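Local coordinates for protein Ton_1535 (Thermococcus onnurineus, PDB 3ZPJ) that is of unknown function but folds into an elongated, all-helical alpha-solenoid whose regular course includes a left-handed helical turn, at residues 247-252 with 287-292; 278-283 with 305-310; 314-319 with 336-341; 319-324 with 350-355. One frame throughout, in Å; residues are numbered along the deposited sequence.

Contact 1 of 4, residues 247-252 with 287-292; sequences ELEVAL and ARLLTE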
loop_
_atom_site.group_PDB
_atom_site.type_symbol
_atom_site.label_atom_id
_atom_site.label_comp_id
_atom_site.label_asym_id
_atom_site.label_seq_id
_atom_site.Cartn_x
_atom_site.Cartn_y
_atom_site.Cartn_z
ATOM N N GLU A 247 16.908 -3.429 2.309
ATOM C CA GLU A 247 17.307 -4.797 2.601
ATOM C C GLU A 247 17.157 -5.093 4.094
ATOM O O GLU A 247 16.664 -6.153 4.468
ATOM C CB GLU A 247 18.708 -5.090 2.059
ATOM C CG GLU A 247 18.749 -5.192 0.522
ATOM C CD GLU A 247 20.156 -5.311 -0.065
ATOM O OE1 GLU A 247 21.151 -5.049 0.647
ATOM O OE2 GLU A 247 20.274 -5.666 -1.256
ATOM N N LEU A 248 17.521 -4.134 4.944
ATOM C CA LEU A 248 17.362 -4.296 6.388
ATOM C C LEU A 248 15.904 -4.411 6.824
ATOM O O LEU A 248 15.570 -5.239 7.677
ATOM C CB LEU A 248 18.059 -3.167 7.146
ATOM C CG LEU A 248 19.579 -3.190 6.972
ATOM C CD1 LEU A 248 20.271 -2.057 7.717
ATOM C CD2 LEU A 248 20.107 -4.514 7.453
ATOM N N GLU A 249 15.042 -3.576 6.250
ATOM C CA GLU A 249 13.624 -3.637 6.551
ATOM C C GLU A 249 13.099 -5.018 6.170
ATOM O O GLU A 249 12.307 -5.614 6.894
ATOM C CB GLU A 249 12.847 -2.514 5.820
ATOM C CG GLU A 249 13.209 -1.103 6.298
ATOM C CD GLU A 249 12.360 0.018 5.673
ATOM O OE1 GLU A 249 11.987 -0.087 4.480
ATOM O OE2 GLU A 249 12.095 1.023 6.382
ATOM N N VAL A 250 13.565 -5.542 5.043
ATOM C CA VAL A 250 13.119 -6.853 4.614
ATOM C C VAL A 250 13.614 -7.932 5.566
ATOM O O VAL A 250 12.856 -8.823 5.949
ATOM C CB VAL A 250 13.536 -7.156 3.171
ATOM C CG1 VAL A 250 13.509 -8.654 2.910
ATOM C CG2 VAL A 250 12.594 -6.454 2.226
ATOM N N ALA A 251 14.873 -7.836 5.975
ATOM C CA ALA A 251 15.418 -8.796 6.928
ATOM C C ALA A 251 14.569 -8.770 8.199
ATOM O O ALA A 251 14.277 -9.806 8.787
ATOM C CB ALA A 251 16.863 -8.478 7.243
ATOM N N LEU A 252 14.156 -7.577 8.602
ATOM C CA LEU A 252 13.374 -7.418 9.816
ATOM C C LEU A 252 12.004 -8.095 9.676
ATOM O O LEU A 252 11.491 -8.709 10.610
ATOM C CB LEU A 252 13.211 -5.929 10.143
ATOM C CG LEU A 252 12.571 -5.594 11.487
ATOM C CD1 LEU A 252 13.299 -6.329 12.615
ATOM C CD2 LEU A 252 12.602 -4.096 11.702
ATOM N N ALA A 287 20.564 2.438 12.811
ATOM C CA ALA A 287 20.791 2.056 14.204
ATOM C C ALA A 287 19.543 1.433 14.824
ATOM O O ALA A 287 19.608 0.446 15.556
ATOM C CB ALA A 287 21.267 3.255 15.029
ATOM N N ARG A 288 18.389 2.000 14.515
ATOM C CA ARG A 288 17.152 1.459 15.038
ATOM C C ARG A 288 16.887 0.096 14.398
ATOM O O ARG A 288 16.537 -0.866 15.093
ATOM C CB ARG A 288 16.009 2.436 14.774
ATOM C CG ARG A 288 14.621 1.936 15.123
ATOM C CD ARG A 288 13.601 2.694 14.282
ATOM N NE ARG A 288 13.927 4.125 14.255
ATOM C CZ ARG A 288 13.717 4.943 13.222
ATOM N NH1 ARG A 288 13.169 4.485 12.101
ATOM N NH2 ARG A 288 14.062 6.226 13.314
ATOM N N LEU A 289 17.072 0.011 13.078
ATOM C CA LEU A 289 16.818 -1.243 12.362
ATOM C C LEU A 289 17.679 -2.367 12.905
ATOM O O LEU A 289 17.176 -3.444 13.199
ATOM C CB LEU A 289 17.026 -1.087 10.853
ATOM C CG LEU A 289 15.876 -0.360 10.146
ATOM C CD1 LEU A 289 16.253 0.056 8.737
ATOM C CD2 LEU A 289 14.668 -1.252 10.118
ATOM N N LEU A 290 18.974 -2.100 13.063
ATOM C CA LEU A 290 19.893 -3.109 13.556
ATOM C C LEU A 290 19.582 -3.535 14.996
ATOM O O LEU A 290 19.782 -4.699 15.371
ATOM C CB LEU A 290 21.327 -2.612 13.432
ATOM C CG LEU A 290 21.789 -2.501 11.982
ATOM C CD1 LEU A 290 23.080 -1.721 11.892
ATOM C CD2 LEU A 290 21.946 -3.890 11.378
ATOM N N THR A 291 19.090 -2.601 15.802
ATOM C CA THR A 291 18.683 -2.954 17.150
ATOM C C THR A 291 17.486 -3.910 17.137
ATOM O O THR A 291 17.552 -4.985 17.729
ATOM C CB THR A 291 18.383 -1.722 17.998
ATOM O OG1 THR A 291 19.592 -0.981 18.177
ATOM C CG2 THR A 291 17.859 -2.137 19.366
ATOM N N GLU A 292 16.412 -3.539 16.444
ATOM C CA GLU A 292 15.231 -4.404 16.365
ATOM C C GLU A 292 15.569 -5.749 15.730
ATOM O O GLU A 292 14.932 -6.762 16.006
ATOM C CB GLU A 292 14.081 -3.713 15.608
ATOM C CG GLU A 292 13.696 -2.375 16.226
ATOM C CD GLU A 292 12.551 -1.659 15.509
ATOM O OE1 GLU A 292 11.858 -2.284 14.672
ATOM O OE2 GLU A 292 12.344 -0.455 15.789
#

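Contact 2 of 4, residues 278-283 with 305-310; sequences FTDVNV and EIQNIH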
loop_
_atom_site.group_PDB
_atom_site.type_symbol
_atom_site.label_atom_id
_atom_site.label_comp_id
_atom_site.label_asym_id
_atom_site.label_seq_id
_atom_site.Cartn_x
_atom_site.Cartn_y
_atom_site.Cartn_z
ATOM N N PHE A 278 26.281 8.619 4.454
ATOM C CA PHE A 278 25.064 8.639 5.238
ATOM C C PHE A 278 24.693 10.023 5.711
ATOM O O PHE A 278 25.559 10.806 6.086
ATOM C CB PHE A 278 25.223 7.728 6.444
ATOM C CG PHE A 278 25.387 6.282 6.091
ATOM C CD1 PHE A 278 24.382 5.599 5.431
ATOM C CD2 PHE A 278 26.536 5.599 6.438
ATOM C CE1 PHE A 278 24.531 4.262 5.114
ATOM C CE2 PHE A 278 26.685 4.265 6.128
ATOM C CZ PHE A 278 25.687 3.597 5.466
ATOM N N THR A 279 23.399 10.326 5.692
ATOM C CA THR A 279 22.920 11.480 6.427
ATOM C C THR A 279 22.661 10.995 7.839
ATOM O O THR A 279 22.462 9.802 8.057
ATOM C CB THR A 279 21.615 12.000 5.881
ATOM O OG1 THR A 279 20.647 10.960 5.955
ATOM C CG2 THR A 279 21.775 12.453 4.440
ATOM N N ASP A 280 22.653 11.918 8.793
ATOM C CA ASP A 280 22.493 11.562 10.193
ATOM C C ASP A 280 21.185 10.825 10.421
ATOM O O ASP A 280 21.098 9.920 11.245
ATOM C CB ASP A 280 22.557 12.804 11.077
ATOM C CG ASP A 280 22.853 12.468 12.519
ATOM O OD1 ASP A 280 23.809 11.702 12.773
ATOM O OD2 ASP A 280 22.119 12.955 13.399
ATOM N N VAL A 281 20.162 11.199 9.667
ATOM C CA VAL A 281 18.906 10.501 9.778
ATOM C C VAL A 281 19.048 9.052 9.284
ATOM O O VAL A 281 18.521 8.133 9.911
ATOM C CB VAL A 281 17.785 11.257 9.049
ATOM C CG1 VAL A 281 16.561 10.361 8.854
ATOM C CG2 VAL A 281 17.440 12.526 9.827
ATOM N N ASN A 282 19.776 8.845 8.187
ATOM C CA ASN A 282 20.075 7.485 7.729
ATOM C C ASN A 282 20.788 6.688 8.829
ATOM O O ASN A 282 20.447 5.531 9.099
ATOM C CB ASN A 282 20.922 7.495 6.448
ATOM C CG ASN A 282 20.146 7.986 5.231
ATOM O OD1 ASN A 282 18.916 7.924 5.204
ATOM N ND2 ASN A 282 20.865 8.472 4.218
ATOM N N VAL A 283 21.751 7.329 9.480
ATOM C CA VAL A 283 22.458 6.708 10.589
ATOM C C VAL A 283 21.510 6.295 11.713
ATOM O O VAL A 283 21.527 5.152 12.174
ATOM C CB VAL A 283 23.505 7.655 11.141
ATOM C CG1 VAL A 283 24.206 7.030 12.320
ATOM C CG2 VAL A 283 24.482 8.019 10.049
ATOM N N GLU A 305 27.591 7.072 16.003
ATOM C CA GLU A 305 27.874 8.057 14.958
ATOM C C GLU A 305 26.736 9.036 14.761
ATOM O O GLU A 305 26.851 9.959 13.957
ATOM C CB GLU A 305 28.208 7.378 13.621
ATOM C CG GLU A 305 29.617 6.804 13.532
ATOM C CD GLU A 305 30.698 7.877 13.401
ATOM O OE1 GLU A 305 30.806 8.494 12.314
ATOM O OE2 GLU A 305 31.445 8.095 14.382
ATOM N N ILE A 306 25.636 8.823 15.480
ATOM C CA ILE A 306 24.515 9.755 15.462
ATOM C C ILE A 306 24.946 11.103 16.033
ATOM O O ILE A 306 25.409 11.187 17.171
ATOM C CB ILE A 306 23.332 9.226 16.279
ATOM C CG1 ILE A 306 22.824 7.909 15.691
ATOM C CG2 ILE A 306 22.216 10.259 16.333
ATOM C CD1 ILE A 306 21.886 7.161 16.623
ATOM N N GLN A 307 24.802 12.155 15.236
ATOM C CA GLN A 307 25.260 13.484 15.626
ATOM C C GLN A 307 24.248 14.215 16.505
ATOM O O GLN A 307 24.627 14.914 17.436
ATOM C CB GLN A 307 25.608 14.318 14.389
ATOM C CG GLN A 307 26.845 13.840 13.642
ATOM C CD GLN A 307 28.136 14.185 14.367
ATOM O OE1 GLN A 307 28.987 13.322 14.588
ATOM N NE2 GLN A 307 28.293 15.456 14.731
ATOM N N ASN A 308 22.961 14.054 16.221
ATOM C CA ASN A 308 21.938 14.636 17.091
ATOM C C ASN A 308 22.014 14.075 18.510
ATOM O O ASN A 308 21.779 12.888 18.731
ATOM C CB ASN A 308 20.528 14.423 16.541
ATOM C CG ASN A 308 19.468 14.935 17.495
ATOM O OD1 ASN A 308 19.021 14.220 18.394
ATOM N ND2 ASN A 308 19.087 16.194 17.326
ATOM N N ILE A 309 22.322 14.947 19.464
ATOM C CA ILE A 309 22.608 14.535 20.830
ATOM C C ILE A 309 21.457 13.764 21.491
ATOM O O ILE A 309 21.683 12.868 22.303
ATOM C CB ILE A 309 23.096 15.745 21.691
ATOM C CG1 ILE A 309 23.809 15.264 22.942
ATOM C CG2 ILE A 309 21.955 16.685 22.037
ATOM C CD1 ILE A 309 24.412 16.383 23.740
ATOM N N HIS A 310 20.224 14.074 21.113
ATOM C CA HIS A 310 19.080 13.413 21.728
ATOM C C HIS A 310 18.795 12.065 21.090
ATOM O O HIS A 310 18.504 11.084 21.781
ATOM C CB HIS A 310 17.851 14.318 21.685
ATOM C CG HIS A 310 18.049 15.622 22.396
ATOM N ND1 HIS A 310 18.393 16.785 21.740
ATOM C CD2 HIS A 310 17.985 15.940 23.712
ATOM C CE1 HIS A 310 18.519 17.766 22.617
ATOM N NE2 HIS A 310 18.277 17.279 23.822
#

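Contact 3 of 4, residues 314-319 with 336-341; sequences EALKAI and IESIPD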
loop_
_atom_site.group_PDB
_atom_site.type_symbol
_atom_site.label_atom_id
_atom_site.label_comp_id
_atom_site.label_asym_id
_atom_site.label_seq_id
_atom_site.Cartn_x
_atom_site.Cartn_y
_atom_site.Cartn_z
ATOM N N GLU A 314 18.818 8.336 22.848
ATOM C CA GLU A 314 17.760 7.344 22.717
ATOM C C GLU A 314 18.284 6.001 22.208
ATOM O O GLU A 314 18.016 4.956 22.806
ATOM C CB GLU A 314 16.649 7.871 21.804
ATOM C CG GLU A 314 15.850 9.016 22.413
ATOM C CD GLU A 314 15.096 9.846 21.377
ATOM O OE1 GLU A 314 14.525 9.253 20.428
ATOM O OE2 GLU A 314 15.083 11.096 21.512
ATOM N N ALA A 315 19.040 6.035 21.111
ATOM C CA ALA A 315 19.551 4.814 20.483
ATOM C C ALA A 315 20.469 4.035 21.425
ATOM O O ALA A 315 20.445 2.807 21.466
ATOM C CB ALA A 315 20.263 5.142 19.177
ATOM N N LEU A 316 21.271 4.762 22.191
ATOM C CA LEU A 316 22.198 4.131 23.115
ATOM C C LEU A 316 21.442 3.428 24.236
ATOM O O LEU A 316 21.855 2.368 24.706
ATOM C CB LEU A 316 23.170 5.168 23.678
ATOM C CG LEU A 316 24.312 5.582 22.746
ATOM C CD1 LEU A 316 25.235 6.611 23.417
ATOM C CD2 LEU A 316 25.109 4.359 22.320
ATOM N N LYS A 317 20.328 4.022 24.659
ATOM C CA LYS A 317 19.508 3.432 25.712
ATOM C C LYS A 317 18.921 2.109 25.237
ATOM O O LYS A 317 19.143 1.064 25.859
ATOM C CB LYS A 317 18.385 4.386 26.144
ATOM C CG LYS A 317 17.442 3.775 27.176
ATOM C CD LYS A 317 16.564 4.817 27.850
ATOM C CE LYS A 317 15.101 4.648 27.480
ATOM N NZ LYS A 317 14.227 5.588 28.238
ATOM N N ALA A 318 18.184 2.167 24.129
ATOM C CA ALA A 318 17.552 0.990 23.535
ATOM C C ALA A 318 18.513 -0.190 23.454
ATOM O O ALA A 318 18.203 -1.292 23.905
ATOM C CB ALA A 318 17.011 1.318 22.153
ATOM N N ILE A 319 19.687 0.054 22.885
ATOM C CA ILE A 319 20.694 -0.988 22.767
ATOM C C ILE A 319 21.010 -1.572 24.137
ATOM O O ILE A 319 21.122 -2.787 24.294
ATOM C CB ILE A 319 21.983 -0.447 22.132
ATOM C CG1 ILE A 319 21.745 -0.100 20.658
ATOM C CG2 ILE A 319 23.122 -1.450 22.289
ATOM C CD1 ILE A 319 22.875 0.731 20.034
ATOM N N ILE A 336 25.736 2.901 29.190
ATOM C CA ILE A 336 24.864 3.797 29.925
ATOM C C ILE A 336 25.598 5.099 30.242
ATOM O O ILE A 336 25.056 6.184 30.022
ATOM C CB ILE A 336 24.353 3.144 31.209
ATOM C CG1 ILE A 336 23.642 1.829 30.881
ATOM C CG2 ILE A 336 23.415 4.091 31.941
ATOM C CD1 ILE A 336 22.176 1.980 30.648
ATOM N N GLU A 337 26.832 4.980 30.734
ATOM C CA GLU A 337 27.689 6.136 31.020
ATOM C C GLU A 337 27.829 7.024 29.788
ATOM O O GLU A 337 27.984 8.241 29.896
ATOM C CB GLU A 337 29.096 5.690 31.447
ATOM C CG GLU A 337 29.172 4.846 32.716
ATOM C CD GLU A 337 30.612 4.526 33.129
ATOM O OE1 GLU A 337 31.555 4.937 32.414
ATOM O OE2 GLU A 337 30.801 3.865 34.174
ATOM N N SER A 338 27.785 6.385 28.623
ATOM C CA SER A 338 27.950 7.048 27.338
ATOM C C SER A 338 26.778 7.950 26.960
ATOM O O SER A 338 26.931 8.843 26.128
ATOM C CB SER A 338 28.156 5.996 26.242
ATOM O OG SER A 338 28.058 6.559 24.950
ATOM N N ILE A 339 25.610 7.708 27.548
ATOM C CA ILE A 339 24.424 8.483 27.186
ATOM C C ILE A 339 24.617 9.946 27.576
ATOM O O ILE A 339 24.795 10.256 28.756
ATOM C CB ILE A 339 23.153 7.937 27.854
ATOM C CG1 ILE A 339 22.997 6.438 27.563
ATOM C CG2 ILE A 339 21.927 8.716 27.386
ATOM C CD1 ILE A 339 21.827 5.790 28.272
ATOM N N PRO A 340 24.608 10.845 26.577
ATOM C CA PRO A 340 24.833 12.285 26.787
ATOM C C PRO A 340 23.713 12.956 27.576
ATOM O O PRO A 340 23.967 13.865 28.347
ATOM C CB PRO A 340 24.890 12.851 25.362
ATOM C CG PRO A 340 25.199 11.668 24.492
ATOM C CD PRO A 340 24.524 10.503 25.149
ATOM N N ASP A 341 22.478 12.523 27.378
ATOM C CA ASP A 341 21.388 13.071 28.166
ATOM C C ASP A 341 21.348 12.371 29.516
ATOM O O ASP A 341 21.006 11.191 29.589
ATOM C CB ASP A 341 20.063 12.890 27.441
ATOM C CG ASP A 341 18.977 13.771 27.997
ATOM O OD1 ASP A 341 19.062 14.164 29.186
ATOM O OD2 ASP A 341 18.034 14.082 27.239
#

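Contact 4 of 4, residues 319-324 with 350-355; sequences IALELV and NEIGTI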
loop_
_atom_site.group_PDB
_atom_site.type_symbol
_atom_site.label_atom_id
_atom_site.label_comp_id
_atom_site.label_asym_id
_atom_site.label_seq_id
_atom_site.Cartn_x
_atom_site.Cartn_y
_atom_site.Cartn_z
ATOM N N ILE A 319 19.687 0.054 22.885
ATOM C CA ILE A 319 20.694 -0.988 22.767
ATOM C C ILE A 319 21.010 -1.572 24.137
ATOM O O ILE A 319 21.122 -2.787 24.294
ATOM C CB ILE A 319 21.983 -0.447 22.132
ATOM C CG1 ILE A 319 21.745 -0.100 20.658
ATOM C CG2 ILE A 319 23.122 -1.450 22.289
ATOM C CD1 ILE A 319 22.875 0.731 20.034
ATOM N N ALA A 320 21.125 -0.697 25.129
ATOM C CA ALA A 320 21.506 -1.124 26.466
ATOM C C ALA A 320 20.405 -1.942 27.129
ATOM O O ALA A 320 20.692 -2.897 27.846
ATOM C CB ALA A 320 21.879 0.067 27.325
ATOM N N LEU A 321 19.150 -1.575 26.894
ATOM C CA LEU A 321 18.038 -2.339 27.450
ATOM C C LEU A 321 18.009 -3.745 26.865
ATOM O O LEU A 321 17.837 -4.730 27.591
ATOM C CB LEU A 321 16.700 -1.654 27.176
ATOM C CG LEU A 321 16.453 -0.284 27.805
ATOM C CD1 LEU A 321 15.037 0.167 27.486
ATOM C CD2 LEU A 321 16.702 -0.302 29.309
ATOM N N GLU A 322 18.174 -3.829 25.548
ATOM C CA GLU A 322 18.179 -5.114 24.872
ATOM C C GLU A 322 19.310 -5.977 25.406
ATOM O O GLU A 322 19.136 -7.173 25.633
ATOM C CB GLU A 322 18.337 -4.941 23.368
ATOM C CG GLU A 322 18.163 -6.241 22.614
ATOM C CD GLU A 322 16.751 -6.782 22.719
ATOM O OE1 GLU A 322 15.813 -5.958 22.823
ATOM O OE2 GLU A 322 16.578 -8.021 22.689
ATOM N N LEU A 323 20.473 -5.367 25.598
ATOM C CA LEU A 323 21.584 -6.072 26.221
ATOM C C LEU A 323 21.124 -6.754 27.504
ATOM O O LEU A 323 21.312 -7.948 27.663
ATOM C CB LEU A 323 22.761 -5.134 26.492
ATOM C CG LEU A 323 23.695 -4.917 25.303
ATOM C CD1 LEU A 323 24.962 -4.195 25.724
ATOM C CD2 LEU A 323 24.040 -6.241 24.651
ATOM N N VAL A 324 20.468 -6.001 28.383
ATOM C CA VAL A 324 20.007 -6.524 29.670
ATOM C C VAL A 324 19.129 -7.776 29.561
ATOM O O VAL A 324 19.430 -8.807 30.180
ATOM C CB VAL A 324 19.285 -5.439 30.489
ATOM C CG1 VAL A 324 18.476 -6.064 31.621
ATOM C CG2 VAL A 324 20.299 -4.452 31.032
ATOM N N ASN A 350 16.927 2.970 35.605
ATOM C CA ASN A 350 15.775 2.461 36.339
ATOM C C ASN A 350 15.181 1.250 35.638
ATOM O O ASN A 350 14.897 0.230 36.263
ATOM C CB ASN A 350 14.700 3.541 36.480
ATOM C CG ASN A 350 15.162 4.719 37.315
ATOM O OD1 ASN A 350 15.926 4.564 38.276
ATOM N ND2 ASN A 350 14.700 5.909 36.949
ATOM N N GLU A 351 14.995 1.374 34.328
ATOM C CA GLU A 351 14.438 0.293 33.532
ATOM C C GLU A 351 15.295 -0.977 33.593
ATOM O O GLU A 351 14.779 -2.080 33.456
ATOM C CB GLU A 351 14.205 0.756 32.095
ATOM C CG GLU A 351 13.217 1.904 32.012
ATOM C CD GLU A 351 12.994 2.393 30.597
ATOM O OE1 GLU A 351 13.346 1.658 29.653
ATOM O OE2 GLU A 351 12.466 3.514 30.426
ATOM N N ILE A 352 16.595 -0.818 33.822
ATOM C CA ILE A 352 17.489 -1.958 34.039
ATOM C C ILE A 352 17.179 -2.611 35.393
ATOM O O ILE A 352 17.555 -3.755 35.665
ATOM C CB ILE A 352 18.971 -1.536 33.889
ATOM C CG1 ILE A 352 19.306 -1.359 32.405
ATOM C CG2 ILE A 352 19.929 -2.542 34.517
ATOM C CD1 ILE A 352 20.763 -1.007 32.140
ATOM N N GLY A 353 16.441 -1.887 36.227
ATOM C CA GLY A 353 15.866 -2.479 37.419
ATOM C C GLY A 353 14.578 -3.234 37.115
ATOM O O GLY A 353 13.594 -3.105 37.843
ATOM N N THR A 354 14.566 -4.002 36.027
ATOM C CA THR A 354 13.502 -4.970 35.817
ATOM C C THR A 354 13.739 -6.069 36.835
ATOM O O THR A 354 14.860 -6.565 36.987
ATOM C CB THR A 354 13.510 -5.595 34.409
ATOM O OG1 THR A 354 14.837 -6.023 34.082
ATOM C CG2 THR A 354 13.008 -4.609 33.363
ATOM N N ILE A 355 12.675 -6.438 37.535
ATOM C CA ILE A 355 12.722 -7.462 38.570
ATOM C C ILE A 355 12.880 -8.849 37.923
ATOM O O ILE A 355 13.175 -9.847 38.587
ATOM C CB ILE A 355 11.430 -7.390 39.444
ATOM C CG1 ILE A 355 11.184 -5.951 39.933
ATOM C CG2 ILE A 355 11.495 -8.352 40.629
ATOM C CD1 ILE A 355 10.126 -5.182 39.161
#

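Contact 1 of 4, residues 247-252 with 287-292
Leu289 spreads its two methyl branches over one turn of the helix opposite. Its CD1 lies 4.0 Å from Leu248 CB, its CD2 meets Leu252 CD2 at 3.9 Å, and both branches brush the CG methylene of Glu249, so that one leucine reaches three residues. Leu252 answers from its own helix: with CG opposite the backbone N (chi1 -172°), its forked end faces Glu292, CD1 standing 3.8 Å from the backbone O of Glu292 and CD2 3.6 Å from its OE1. Leu290 starts out pointing away, yet its end returns to bring CD2 within 4.4 Å of Leu248 CD2; both leucines also touch Phe270 of helix 262-271, which comes between the two helices in the sequence. The segments run nearly in the same direction, 23° apart with axes 9.8 Å from each other, as expected of every second helix in an alpha-solenoid. The polar ends find their bonding partners outside the two segments. Glu249 sends OE1 to the backbone N of Tyr211, and Glu292 OE1 forms a salt bridge with Arg256, one turn beyond Leu252, which adds a charged tie between the same two helices. Since no hydrogen bond joins the segments themselves, their fit depends on the shapes of the leucines, with both carboxylates engaged outside the segments and the leucines left to fill the middle.

Contact 2 of 4, residues 278-283 with 305-310
The carboxylate of Asp280 is the flat group that carries this contact, and its two oxygens grip successive backbone N-H groups on their syn sides. Gln307 N donates to OD1 over 2.7 Å, nearly straight at 172°, and Asn308 N to OD2 over 3.1 Å, both donors tilted well out of the carboxylate plane. The amide of Gln307 is turned steeply against that plane, and its chain bends away after CB and CG have passed OD1. In this alpha-solenoid the pincer joins the first turn of helix 280-293 to the loop leading into helix 309-325. Each helix has its own N-cap: Thr279 OG1 accepts from Asn282 N, and Asn308 OD1 from Lys311 N, with a weaker bond from His310 N. Asp280 can reach across because its CG stands trans to the backbone N (chi1 -161°), and OD2 takes a further bond from Gln284 NE2 one turn on. With an alanine here, the N-H groups of Gln307 and Asn308 would probably be left without the carboxylate that accepts from both, and the loop would be less firmly held to the helix start. One turn on from Asp280, Val283 and Ile306 lie side by side, running in contrary senses, with Val283 CG1 resting 3.7 Å from Ile306 CG1.

Contact 3 of 4, residues 314-319 with 336-341
Leu316 and Ile339 bury the most surface here, and Lys317 adds the flank of its chain. From helix 309-325 Leu316 points at the end of helix 332-338. Its CB lies 4.1 Å from Ile339 CG1, while the isobutyl group, kept extended by a chi2 of -179°, brings CD1 up to Ser338 and Pro340. There CD1 is 3.2 Å from Ser338 OG, a tight carbon-oxygen approach that is no hydrogen bond, and 4.3 Å from Pro340 CD on the proline ring. Helices 309-325 and 332-338 follow one another and run in opposite directions, the helical hairpin from which alpha-solenoids are built; the contact holds the exit of the second helix against the middle of the first. Ile339 occupies the turn that leads on to helix 342-351. Although its CB sets out to one side, CG1 is placed beside the backbone N (chi1 -53°), and the outstretched ethyl arm carries CD1 to 4.2 Å from Lys317 CA. The same turn is fixed by a hydrogen bond between Asp341 N and Ser313 OG, and Pro340 also rests on Ile309 and Arg312. Lys317 meets Ile339 with the base of its side chain and the backbone there; its chain then leads away across Ala348 of helix 342-351, where NZ makes a long, weak ion pair with Glu347.

Contact 4 of 4, residues 319-324 with 350-355
Apolar packing centres on Ile352, at the C-terminal side of helix 342-351. Val324 points at it, and CG2, the branch beside the backbone N, settles 3.5 Å from Ile352 CG1 and 3.6 Å from Ile352 CD1. Leu321 joins from the preceding turn, its CD2 at 4.2 Å from Ile352 CG1 and 3.9 Å from Glu351 CB. A second group of contacts sets hydrocarbon against oxygen. Leu321 CD1 comes to 3.1 Å from Glu351 OE1, very close for a methyl and a carboxylate, and the leucine end lies aslant the extended acid chain. More loosely, Val324 CG1 is 4.4 Å from Thr354 OG1. No hydrogen bond crosses; the other oxygen of Glu351, OE2, keeps a long, weak ion pair with Lys317, one turn before Leu321. Replacing Leu321 by a serine is likely to open a gap beside Ile352 and leave the Glu351 chain freer to turn. The contact fastens the C-terminal end of the solenoid: Ile352 also touches Val332 and Ile336 of helix 332-338, and helix 309-325, whose Leu323 and Ile319 pack on helix 296-303, continues the stack inward.

Together the contacts follow the C-terminal part of the solenoid outward, and burial falls along the way. Contact 1 is buried and almost wholly hydrocarbon; contacts 2 and 3 are partly buried; contact 4 is a surface contact near the chain end. Hydrogen bonds cross only in contact 2, where a helix start meets a loop, whereas the other three rely on side-chain packing. Contacts 1 and 2 share helix 280-293, and helix 309-325 serves contacts 2, 3 and 4. Contacts 3 and 4 lie closest, centres about 11 Å apart. Thr291 of contact 1 touches Ile319, which contacts 3 and 4 share.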